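Local coordinates for protein Na Glutathione S-transferase 2 (Necator americanus, PDB 2ON5) that probably catalyses the conjugation of glutathione to electrophilic compounds, as a hookworm glutathione S-transferase with two subunits that each hold glutathione, at residues A92-D97 with G134-F139; R107-A110 with D116-K119; L158-H163 with P179-H184; G166-A169 with S173-D176. One frame throughout, in Å; residues are numbered along the deposited sequence.

Interaction 1: residues A92-D97 with G134-F139; sequences ADQYKD and GFMKKF. With GSH (glutathione), chain B; EDO (1,2-ethanediol), chain P.
Gln94 meets Phe135 and Met136 in a small, buried helix-to-helix contact between the middle of helix 82-101 and the C-terminal half of helix 117-143. The amide end of Gln94 comes obliquely against the CD1-CE1 side of the Phe135 ring, with the two planes nearly perpendicular at 83°. The bend at chi2, 76°, turns this amide across the gap toward the ring. The aliphatic part of Gln94 faces the Met136 methyl more loosely, with Gln94 CG 4.4 Å from Met136 CE. The closest CA atoms, Gln94 CA and Phe135 CA, are 8.8 Å apart. These helices belong to the all-helical part of the glutathione S-transferase fold, and here they also face the dimer interface: Pro47 of the second subunit packs on Phe135, and Phe48 of that subunit on Gln94. One turn along, Asp97 reaches a glutathione whose other hydrogen-bonding partners include Ser64 and Trp39 of the second subunit. Asp97 OD1 accepts a bond from glutathione N1 at 2.9 Å, and OD2 of the same residue a weak one from that N1 at 3.2 Å, clasping the amino group between both carboxylate oxygens.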
loop_
_atom_site.group_PDB
_atom_site.type_symbol
_atom_site.label_atom_id
_atom_site.label_comp_id
_atom_site.label_asym_id
_atom_site.label_seq_id
_atom_site.Cartn_x
_atom_site.Cartn_y
_atom_site.Cartn_z
ATOM N N ALA A 92 6.332 5.547 -0.330
ATOM C CA ALA A 92 5.980 4.456 -1.235
ATOM C C ALA A 92 4.472 4.378 -1.399
ATOM O O ALA A 92 3.980 4.110 -2.492
ATOM C CB ALA A 92 6.545 3.099 -0.708
ATOM N N ASP A 93 3.746 4.600 -0.304
ATOM C CA ASP A 93 2.287 4.605 -0.347
ATOM C C ASP A 93 1.750 5.773 -1.164
ATOM O O ASP A 93 0.769 5.608 -1.902
ATOM C CB ASP A 93 1.685 4.630 1.061
ATOM C CG ASP A 93 1.515 3.236 1.653
ATOM O OD1 ASP A 93 1.811 2.236 0.959
ATOM O OD2 ASP A 93 1.073 3.147 2.821
ATOM N N GLN A 94 2.370 6.939 -1.053
ATOM C CA GLN A 94 1.961 8.073 -1.903
ATOM C C GLN A 94 2.219 7.780 -3.403
ATOM O O GLN A 94 1.373 8.078 -4.281
ATOM C CB GLN A 94 2.653 9.377 -1.477
ATOM C CG GLN A 94 2.152 10.608 -2.270
ATOM C CD GLN A 94 0.769 11.060 -1.792
ATOM O OE1 GLN A 94 0.251 10.566 -0.789
ATOM N NE2 GLN A 94 0.154 11.996 -2.531
ATOM N N TYR A 95 3.377 7.210 -3.687
ATOM C CA TYR A 95 3.684 6.659 -5.031
ATOM C C TYR A 95 2.613 5.667 -5.551
ATOM O O TYR A 95 2.210 5.727 -6.720
ATOM C CB TYR A 95 5.047 5.973 -4.994
ATOM C CG TYR A 95 5.387 5.260 -6.305
ATOM C CD1 TYR A 95 5.808 5.987 -7.420
ATOM C CD2 TYR A 95 5.268 3.868 -6.414
ATOM C CE1 TYR A 95 6.130 5.315 -8.653
ATOM C CE2 TYR A 95 5.575 3.180 -7.631
ATOM C CZ TYR A 95 5.998 3.917 -8.732
ATOM O OH TYR A 95 6.287 3.290 -9.923
ATOM N N LYS A 96 2.189 4.732 -4.697
ATOM C CA LYS A 96 1.157 3.761 -5.036
ATOM C C LYS A 96 -0.166 4.466 -5.369
ATOM O O LYS A 96 -0.826 4.087 -6.350
ATOM C CB LYS A 96 0.930 2.751 -3.907
ATOM C CG LYS A 96 -0.119 1.704 -4.240
ATOM C CD LYS A 96 -0.238 0.670 -3.132
ATOM C CE LYS A 96 -0.382 -0.708 -3.728
ATOM N NZ LYS A 96 0.053 -1.712 -2.736
ATOM N N ASP A 97 -0.541 5.475 -4.567
ATOM C CA ASP A 97 -1.730 6.318 -4.877
ATOM C C ASP A 97 -1.631 6.972 -6.265
ATOM O O ASP A 97 -2.604 6.987 -7.034
ATOM C CB ASP A 97 -1.917 7.431 -3.813
ATOM C CG ASP A 97 -2.452 6.906 -2.470
ATOM O OD1 ASP A 97 -2.492 7.695 -1.492
ATOM O OD2 ASP A 97 -2.828 5.716 -2.384
ATOM N N GLY A 134 5.254 17.333 -6.763
ATOM C CA GLY A 134 5.259 18.450 -5.803
ATOM C C GLY A 134 5.536 17.956 -4.387
ATOM O O GLY A 134 6.308 18.568 -3.654
ATOM N N PHE A 135 4.911 16.847 -3.995
ATOM C CA PHE A 135 5.197 16.249 -2.689
ATOM C C PHE A 135 6.600 15.647 -2.602
ATOM O O PHE A 135 7.248 15.746 -1.568
ATOM C CB PHE A 135 4.127 15.236 -2.284
ATOM C CG PHE A 135 2.745 15.837 -2.152
ATOM C CD1 PHE A 135 1.684 15.352 -2.899
ATOM C CD2 PHE A 135 2.524 16.912 -1.307
ATOM C CE1 PHE A 135 0.389 15.917 -2.780
ATOM C CE2 PHE A 135 1.239 17.489 -1.190
ATOM C CZ PHE A 135 0.178 16.985 -1.929
ATOM N N MET A 136 7.056 15.026 -3.682
ATOM C CA MET A 136 8.400 14.426 -3.745
ATOM C C MET A 136 9.498 15.488 -3.610
ATOM O O MET A 136 10.506 15.268 -2.938
ATOM C CB MET A 136 8.571 13.614 -5.033
ATOM C CG MET A 136 7.666 12.373 -5.130
ATOM S SD MET A 136 7.681 11.275 -3.682
ATOM C CE MET A 136 6.328 11.889 -2.682
ATOM N N LYS A 137 9.275 16.627 -4.258
ATOM C CA LYS A 137 10.111 17.816 -4.127
ATOM C C LYS A 137 10.245 18.230 -2.651
ATOM O O LYS A 137 11.341 18.496 -2.179
ATOM C CB LYS A 137 9.514 18.939 -5.002
ATOM C CG LYS A 137 10.351 20.184 -5.201
ATOM C CD LYS A 137 9.545 21.182 -6.080
ATOM C CE LYS A 137 10.331 22.429 -6.373
ATOM N NZ LYS A 137 9.613 23.176 -7.447
ATOM N N LYS A 138 9.136 18.222 -1.918
ATOM C CA LYS A 138 9.153 18.530 -0.493
ATOM C C LYS A 138 10.021 17.586 0.315
ATOM O O LYS A 138 10.734 18.015 1.221
ATOM C CB LYS A 138 7.744 18.496 0.086
ATOM C CG LYS A 138 6.841 19.586 -0.439
ATOM C CD LYS A 138 5.365 19.355 0.012
ATOM C CE LYS A 138 5.249 18.742 1.433
ATOM N NZ LYS A 138 3.888 18.913 2.018
ATOM N N PHE A 139 9.923 16.291 0.014
ATOM C CA PHE A 139 10.721 15.286 0.721
ATOM C C PHE A 139 12.203 15.442 0.428
ATOM O O PHE A 139 13.034 15.349 1.352
ATOM C CB PHE A 139 10.202 13.874 0.446
ATOM C CG PHE A 139 9.109 13.482 1.373
ATOM C CD1 PHE A 139 7.817 13.983 1.194
ATOM C CD2 PHE A 139 9.368 12.684 2.474
ATOM C CE1 PHE A 139 6.803 13.678 2.082
ATOM C CE2 PHE A 139 8.336 12.365 3.393
ATOM C CZ PHE A 139 7.061 12.860 3.188
HETATM N N1 GSH B . -3.546 6.158 0.750
HETATM C CA1 GSH B . -4.534 6.772 1.661
HETATM C C1 GSH B . -4.153 6.421 3.094
HETATM O O11 GSH B . -3.935 7.217 4.033
HETATM O O12 GSH B . -4.075 5.216 3.337
HETATM C CB1 GSH B . -4.793 8.250 1.303
HETATM C CG1 GSH B . -5.361 9.146 2.404
HETATM C CD1 GSH B . -6.727 9.718 2.037
HETATM O OE1 GSH B . -7.397 9.372 0.841
HETATM N N2 GSH B . -7.255 10.561 2.926
HETATM C CA2 GSH B . -8.546 11.207 2.750
HETATM C C2 GSH B . -8.459 12.708 2.641
HETATM O O2 GSH B . -7.415 13.390 3.261
HETATM C CB2 GSH B . -9.383 10.826 3.952
HETATM S SG2 GSH B . -10.113 9.187 3.768
HETATM N N3 GSH B . -9.403 13.356 1.941
HETATM C CA3 GSH B . -9.542 14.801 1.978
HETATM C C3 GSH B . -8.706 15.548 0.957
HETATM O O31 GSH B . -8.717 16.807 0.930
HETATM O O32 GSH B . -7.997 14.942 0.125
HETATM C C1 EDO P . 4.124 0.337 -9.783
HETATM O O1 EDO P . 5.052 1.281 -10.284
HETATM C C2 EDO P . 4.202 0.325 -8.262
HETATM O O2 EDO P . 2.943 0.729 -7.776
#

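Interaction 2: residues R107-A110 with D116-K119; sequences RVVA and DPEK
Pro117 packs its ring against two neighbouring valines, Val108 and Val109, and these three residues make up most of the contact. Val108 comes in at about a right angle to the proline: its CG1 branch lies 3.8 Å from Pro117 CG and equally near Pro117 CD, touching the CG-CD side of the ring. That methyl points there because CG1 is anti to the backbone N of Val108 (chi1 168°). In Val109 it is the other branch that touches, CG2, which lies beside its own backbone N and 3.9 Å from Pro117 CB. The pyrrolidine ring is thus met at CG and CD by one valine and at CB by the next, a largely apolar join without a hydrogen bond across it. The chains run close, with Val109 CA 6.1 Å from Pro117 CA. Asp116, whose CB is turned away from helix 103-110, caps the helix that Pro117 begins: Lys119 N donates to Asp116 OD2 at 3.1 Å, with an N-H...O angle of 161°, approaching from above the carboxylate plane. Arg107, one residue before the valines, forms a salt bridge with Asp113 in the connecting loop. Together these features describe a helix-loop-helix connection at the protein surface, in which an N-cap aspartate followed by proline starts the long helix 117-143 of the glutathione S-transferase C-terminal domain.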
loop_
_atom_site.group_PDB
_atom_site.type_symbol
_atom_site.label_atom_id
_atom_site.label_comp_id
_atom_site.label_asym_id
_atom_site.label_seq_id
_atom_site.Cartn_x
_atom_site.Cartn_y
_atom_site.Cartn_z
ATOM N N ARG A 107 -1.998 0.884 -18.345
ATOM C CA ARG A 107 -2.638 -0.247 -19.030
ATOM C C ARG A 107 -2.559 -0.117 -20.571
ATOM O O ARG A 107 -2.292 -1.088 -21.282
ATOM C CB ARG A 107 -4.078 -0.400 -18.559
ATOM C CG ARG A 107 -4.175 -1.000 -17.130
ATOM C CD ARG A 107 -5.595 -0.997 -16.582
ATOM N NE ARG A 107 -6.497 -1.749 -17.463
ATOM C CZ ARG A 107 -6.659 -3.068 -17.437
ATOM N NH1 ARG A 107 -5.999 -3.819 -16.558
ATOM N NH2 ARG A 107 -7.487 -3.639 -18.300
ATOM N N VAL A 108 -2.763 1.098 -21.059
ATOM C CA VAL A 108 -2.623 1.380 -22.487
ATOM C C VAL A 108 -1.185 1.146 -22.977
ATOM O O VAL A 108 -0.990 0.375 -23.916
ATOM C CB VAL A 108 -3.161 2.782 -22.848
ATOM C CG1 VAL A 108 -2.734 3.165 -24.291
ATOM C CG2 VAL A 108 -4.683 2.798 -22.707
ATOM N N VAL A 109 -0.189 1.758 -22.327
ATOM C CA VAL A 109 1.224 1.564 -22.725
ATOM C C VAL A 109 1.639 0.067 -22.673
ATOM O O VAL A 109 2.344 -0.429 -23.560
ATOM C CB VAL A 109 2.201 2.480 -21.909
ATOM C CG1 VAL A 109 3.651 2.188 -22.225
ATOM C CG2 VAL A 109 1.928 3.944 -22.199
ATOM N N ALA A 110 1.155 -0.643 -21.660
ATOM C CA ALA A 110 1.441 -2.077 -21.512
ATOM C C ALA A 110 0.785 -2.929 -22.616
ATOM O O ALA A 110 1.163 -4.083 -22.811
ATOM C CB ALA A 110 1.023 -2.569 -20.124
ATOM N N ASP A 116 -4.694 5.775 -26.705
ATOM C CA ASP A 116 -3.704 6.703 -27.236
ATOM C C ASP A 116 -2.801 7.136 -26.064
ATOM O O ASP A 116 -3.216 7.954 -25.245
ATOM C CB ASP A 116 -4.463 7.910 -27.822
ATOM C CG ASP A 116 -3.548 8.996 -28.417
ATOM O OD1 ASP A 116 -4.070 9.796 -29.234
ATOM O OD2 ASP A 116 -2.346 9.087 -28.084
ATOM N N PRO A 117 -1.592 6.551 -25.953
ATOM C CA PRO A 117 -0.680 6.906 -24.843
ATOM C C PRO A 117 -0.421 8.411 -24.717
ATOM O O PRO A 117 -0.488 8.960 -23.623
ATOM C CB PRO A 117 0.604 6.149 -25.193
ATOM C CG PRO A 117 0.120 4.956 -25.987
ATOM C CD PRO A 117 -1.016 5.494 -26.809
ATOM N N GLU A 118 -0.167 9.071 -25.841
ATOM C CA GLU A 118 0.033 10.515 -25.890
ATOM C C GLU A 118 -1.124 11.309 -25.280
ATOM O O GLU A 118 -0.910 12.222 -24.484
ATOM C CB GLU A 118 0.242 10.942 -27.348
ATOM C CG GLU A 118 0.105 12.402 -27.576
ATOM C CD GLU A 118 1.422 13.083 -27.562
ATOM O OE1 GLU A 118 2.070 13.057 -26.495
ATOM O OE2 GLU A 118 1.805 13.642 -28.615
ATOM N N LYS A 119 -2.350 10.963 -25.663
ATOM C CA LYS A 119 -3.524 11.665 -25.134
ATOM C C LYS A 119 -3.658 11.471 -23.618
ATOM O O LYS A 119 -3.895 12.437 -22.870
ATOM C CB LYS A 119 -4.791 11.218 -25.861
ATOM C CG LYS A 119 -6.057 11.949 -25.450
ATOM C CD LYS A 119 -7.183 11.707 -26.459
ATOM C CE LYS A 119 -8.556 12.038 -25.870
ATOM N NZ LYS A 119 -9.166 10.839 -25.194
#

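Interaction 3: residues L158-H163 with P179-H184; sequences LCLAEH and PEIKAH
Leu160 and His184 form the tight part of this crossing. The CD2 methyl of Leu160 lies 3.7 Å from His184 CD2 and 3.9 Å from His184 NE2, approaching the imidazole obliquely, while Leu160 CB touches the same nitrogen side. With CG anti to its backbone N (chi1 169°), His184 extends its ring from helix 179-189 toward helix 155-168. The backbone N of Ala161 sits near the ring plane at its edge, 4.0 Å from His184 NE2. Both ring nitrogens have weak hydrogen bonds, ND1 to the carbonyl of Gly146 and NE2 to that of Asp157, which help fix the ring's rotation and might favour a protonated imidazole. Packing is slacker at Ile181, whose CG2 is 4.4 Å from Leu160 CD2. Beyond it, the outer side of helix 179-189, with Pro179, Lys182 and Ala183, is exposed to solvent. The short helical segments cross at -104°, with axes 9.7 Å apart, so contact is concentrated around one point. Helix 117-143 closes the apolar side, with Phe132 on Leu160 and Phe133, Met136 and Leu140 on Ile181; across helix 155-168, Cys159 and His163 face Tyr95 of helix 82-101, and Leu158 packs on helix 16-25.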
loop_
_atom_site.group_PDB
_atom_site.type_symbol
_atom_site.label_atom_id
_atom_site.label_comp_id
_atom_site.label_asym_id
_atom_site.label_seq_id
_atom_site.Cartn_x
_atom_site.Cartn_y
_atom_site.Cartn_z
ATOM N N LEU A 158 13.916 3.746 -5.621
ATOM C CA LEU A 158 13.965 2.846 -6.758
ATOM C C LEU A 158 12.649 2.935 -7.494
ATOM O O LEU A 158 12.646 3.033 -8.718
ATOM C CB LEU A 158 14.267 1.400 -6.316
ATOM C CG LEU A 158 15.616 1.140 -5.607
ATOM C CD1 LEU A 158 15.781 -0.314 -5.107
ATOM C CD2 LEU A 158 16.796 1.515 -6.510
ATOM N N CYS A 159 11.539 2.961 -6.738
ATOM C CA CYS A 159 10.191 3.095 -7.343
ATOM C C CYS A 159 10.107 4.374 -8.163
ATOM O O CYS A 159 9.680 4.346 -9.320
ATOM C CB CYS A 159 9.069 3.097 -6.288
ATOM S SG CYS A 159 8.815 1.480 -5.521
ATOM N N LEU A 160 10.477 5.505 -7.560
ATOM C CA LEU A 160 10.348 6.779 -8.282
ATOM C C LEU A 160 11.276 6.906 -9.507
ATOM O O LEU A 160 10.813 7.317 -10.600
ATOM C CB LEU A 160 10.527 7.981 -7.340
ATOM C CG LEU A 160 10.309 9.351 -7.976
ATOM C CD1 LEU A 160 8.851 9.539 -8.408
ATOM C CD2 LEU A 160 10.795 10.443 -7.023
ATOM N N ALA A 161 12.567 6.624 -9.316
ATOM C CA ALA A 161 13.570 6.708 -10.407
ATOM C C ALA A 161 13.162 5.799 -11.575
ATOM O O ALA A 161 13.235 6.181 -12.769
ATOM C CB ALA A 161 14.981 6.305 -9.885
ATOM N N GLU A 162 12.717 4.593 -11.244
ATOM C CA GLU A 162 12.273 3.636 -12.292
ATOM C C GLU A 162 11.054 4.162 -13.056
ATOM O O GLU A 162 11.047 4.171 -14.279
ATOM C CB GLU A 162 12.015 2.236 -11.710
ATOM C CG GLU A 162 11.446 1.215 -12.690
ATOM C CD GLU A 162 12.259 1.072 -13.976
ATOM O OE1 GLU A 162 13.510 1.024 -13.927
ATOM O OE2 GLU A 162 11.628 0.964 -15.032
ATOM N N HIS A 163 10.045 4.628 -12.326
ATOM C CA HIS A 163 8.864 5.178 -12.965
ATOM C C HIS A 163 9.208 6.352 -13.856
ATOM O O HIS A 163 8.864 6.357 -15.056
ATOM C CB HIS A 163 7.814 5.648 -11.932
ATOM C CG HIS A 163 6.671 6.366 -12.575
ATOM N ND1 HIS A 163 6.493 7.732 -12.486
ATOM C CD2 HIS A 163 5.693 5.910 -13.392
ATOM C CE1 HIS A 163 5.435 8.080 -13.202
ATOM N NE2 HIS A 163 4.940 6.994 -13.769
ATOM N N PRO A 179 13.005 19.708 -12.260
ATOM C CA PRO A 179 14.406 19.313 -12.517
ATOM C C PRO A 179 14.994 18.456 -11.380
ATOM O O PRO A 179 15.888 17.642 -11.635
ATOM C CB PRO A 179 15.130 20.658 -12.661
ATOM C CG PRO A 179 14.266 21.649 -11.860
ATOM C CD PRO A 179 12.855 21.167 -12.088
ATOM N N GLU A 180 14.492 18.655 -10.157
ATOM C CA GLU A 180 14.838 17.844 -8.964
ATOM C C GLU A 180 14.511 16.362 -9.131
ATOM O O GLU A 180 15.209 15.481 -8.595
ATOM C CB GLU A 180 14.052 18.340 -7.736
ATOM C CG GLU A 180 14.341 19.790 -7.338
ATOM C CD GLU A 180 13.357 20.767 -7.950
ATOM O OE1 GLU A 180 12.573 20.353 -8.840
ATOM O OE2 GLU A 180 13.395 21.955 -7.539
ATOM N N ILE A 181 13.401 16.100 -9.811
ATOM C CA ILE A 181 12.939 14.722 -10.022
ATOM C C ILE A 181 13.793 14.060 -11.088
ATOM O O ILE A 181 14.172 12.907 -10.937
ATOM C CB ILE A 181 11.398 14.664 -10.350
ATOM C CG1 ILE A 181 10.584 15.470 -9.317
ATOM C CG2 ILE A 181 10.924 13.209 -10.438
ATOM C CD1 ILE A 181 10.700 14.931 -7.864
ATOM N N LYS A 182 14.130 14.807 -12.148
ATOM C CA LYS A 182 15.152 14.330 -13.090
ATOM C C LYS A 182 16.508 14.064 -12.430
ATOM O O LYS A 182 17.135 13.022 -12.696
ATOM C CB LYS A 182 15.311 15.279 -14.278
ATOM C CG LYS A 182 16.023 14.642 -15.466
ATOM C CD LYS A 182 15.940 15.539 -16.693
ATOM C CE LYS A 182 16.557 14.850 -17.900
ATOM N NZ LYS A 182 16.444 15.704 -19.149
ATOM N N ALA A 183 16.964 14.998 -11.592
ATOM C CA ALA A 183 18.231 14.837 -10.891
ATOM C C ALA A 183 18.200 13.557 -10.048
ATOM O O ALA A 183 19.156 12.798 -10.017
ATOM C CB ALA A 183 18.518 16.060 -9.988
ATOM N N HIS A 184 17.072 13.334 -9.382
ATOM C CA HIS A 184 16.878 12.145 -8.557
ATOM C C HIS A 184 16.976 10.855 -9.361
ATOM O O HIS A 184 17.700 9.926 -8.973
ATOM C CB HIS A 184 15.541 12.242 -7.808
ATOM C CG HIS A 184 15.139 10.965 -7.142
ATOM N ND1 HIS A 184 15.530 10.647 -5.859
ATOM C CD2 HIS A 184 14.421 9.904 -7.599
ATOM C CE1 HIS A 184 15.030 9.461 -5.535
ATOM N NE2 HIS A 184 14.349 8.996 -6.567
#

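Interaction 4: residues G166-A169 with S173-D176; sequences GIAA and SIYD
Ala168 is the bump of this contact, its methyl pushed into a notch between Ile174 and the ring of Tyr175. One wall of the notch is the CG2 branch of Ile174, 3.8 Å from Ala168 CB; the other is the Tyr175 ring, approached obliquely, with Tyr175 CE1 a snug 3.4 Å from Ala168 CB. The walls also touch each other, as Ile174 CG2 rests 4.1 Å above one face of the tyrosine ring, displaced toward its rim. A second bump, Ile174 CD1, reaches out roughly perpendicular to CG2 and lies on Ile167, 3.8 Å from Ile167 CG2. It reaches that far because the Ile174 chain is fully extended, chi1 -171° and chi2 -176°, and the two isoleucines cross nearly at right angles. The hydroxyl of Tyr175 continues past the alanine to hydrogen-bond with Thr164, tying the ring to an earlier turn of the same helix. Backing comes from helix 117-143, with Phe121 on Ile167 and Leu125 and Phe133 on Ile174. In form this is a tight turn at a helix end: the chain leaves helix 155-168 and folds a short 3-10 segment against its last turn, within the all-helical C-terminal domain of the glutathione S-transferase fold.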
loop_
_atom_site.group_PDB
_atom_site.type_symbol
_atom_site.label_atom_id
_atom_site.label_comp_id
_atom_site.label_asym_id
_atom_site.label_seq_id
_atom_site.Cartn_x
_atom_site.Cartn_y
_atom_site.Cartn_z
ATOM N N GLY A 166 11.376 5.587 -16.873
ATOM C CA GLY A 166 10.604 4.725 -17.772
ATOM C C GLY A 166 9.657 5.519 -18.651
ATOM O O GLY A 166 9.626 5.313 -19.864
ATOM N N ILE A 167 8.872 6.410 -18.048
ATOM C CA ILE A 167 7.991 7.316 -18.837
ATOM C C ILE A 167 8.785 8.272 -19.730
ATOM O O ILE A 167 8.398 8.558 -20.903
ATOM C CB ILE A 167 7.125 8.186 -17.928
ATOM C CG1 ILE A 167 6.352 7.334 -16.908
ATOM C CG2 ILE A 167 6.194 9.118 -18.766
ATOM C CD1 ILE A 167 5.389 6.355 -17.548
ATOM N N ALA A 168 9.878 8.795 -19.172
ATOM C CA ALA A 168 10.666 9.823 -19.879
ATOM C C ALA A 168 11.284 9.262 -21.168
ATOM O O ALA A 168 11.547 10.021 -22.114
ATOM C CB ALA A 168 11.734 10.421 -18.989
ATOM N N ALA A 169 11.485 7.944 -21.211
ATOM C CA ALA A 169 11.962 7.273 -22.432
ATOM C C ALA A 169 11.046 7.528 -23.644
ATOM O O ALA A 169 11.515 7.678 -24.780
ATOM C CB ALA A 169 12.158 5.775 -22.191
ATOM N N SER A 173 8.969 15.102 -21.545
ATOM C CA SER A 173 8.428 16.294 -20.916
ATOM C C SER A 173 7.840 16.012 -19.534
ATOM O O SER A 173 7.408 16.928 -18.843
ATOM C CB SER A 173 7.379 16.963 -21.804
ATOM O OG SER A 173 6.189 16.197 -21.876
ATOM N N ILE A 174 7.820 14.748 -19.123
ATOM C CA ILE A 174 7.359 14.441 -17.759
ATOM C C ILE A 174 8.160 15.261 -16.724
ATOM O O ILE A 174 7.645 15.637 -15.673
ATOM C CB ILE A 174 7.415 12.921 -17.454
ATOM C CG1 ILE A 174 6.705 12.636 -16.108
ATOM C CG2 ILE A 174 8.860 12.375 -17.525
ATOM C CD1 ILE A 174 6.778 11.184 -15.667
ATOM N N TYR A 175 9.418 15.542 -17.042
ATOM C CA TYR A 175 10.268 16.272 -16.089
ATOM C C TYR A 175 10.122 17.810 -16.117
ATOM O O TYR A 175 10.686 18.488 -15.267
ATOM C CB TYR A 175 11.730 15.895 -16.280
ATOM C CG TYR A 175 12.098 14.467 -15.897
ATOM C CD1 TYR A 175 12.683 13.631 -16.827
ATOM C CD2 TYR A 175 11.901 13.980 -14.595
ATOM C CE1 TYR A 175 13.049 12.323 -16.504
ATOM C CE2 TYR A 175 12.274 12.672 -14.251
ATOM C CZ TYR A 175 12.844 11.851 -15.213
ATOM O OH TYR A 175 13.245 10.558 -14.920
ATOM N N ASP A 176 9.391 18.340 -17.097
ATOM C CA ASP A 176 9.164 19.789 -17.201
ATOM C C ASP A 176 8.622 20.338 -15.896
ATOM O O ASP A 176 7.603 19.848 -15.366
ATOM C CB ASP A 176 8.145 20.111 -18.302
ATOM C CG ASP A 176 8.701 19.944 -19.711
ATOM O OD1 ASP A 176 9.855 19.494 -19.898
ATOM O OD2 ASP A 176 7.933 20.268 -20.642
#

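Interactions 1 and 3 are buried and join separate helices, whereas interaction 2 lies at the surface and interaction 4 is partly buried; both of these close short connections. Helix 117-143 serves interactions 1 and 2 from its two halves, and helix 155-168 serves 3 and 4. Interactions 1 and 3 touch through Met136 with Ile181 and through Tyr95 with His163; 3 and 4 meet where Tyr175 packs on Lys182. Interaction 2 stands apart, touching none of the others. Flat polar groups, an amide and an imidazole, contribute to 1 and 3, while aliphatic groups dominate 2 and 4, joined in 4 by a tyrosine. Of the four, interaction 1 alone includes residues facing glutathione and the second subunit.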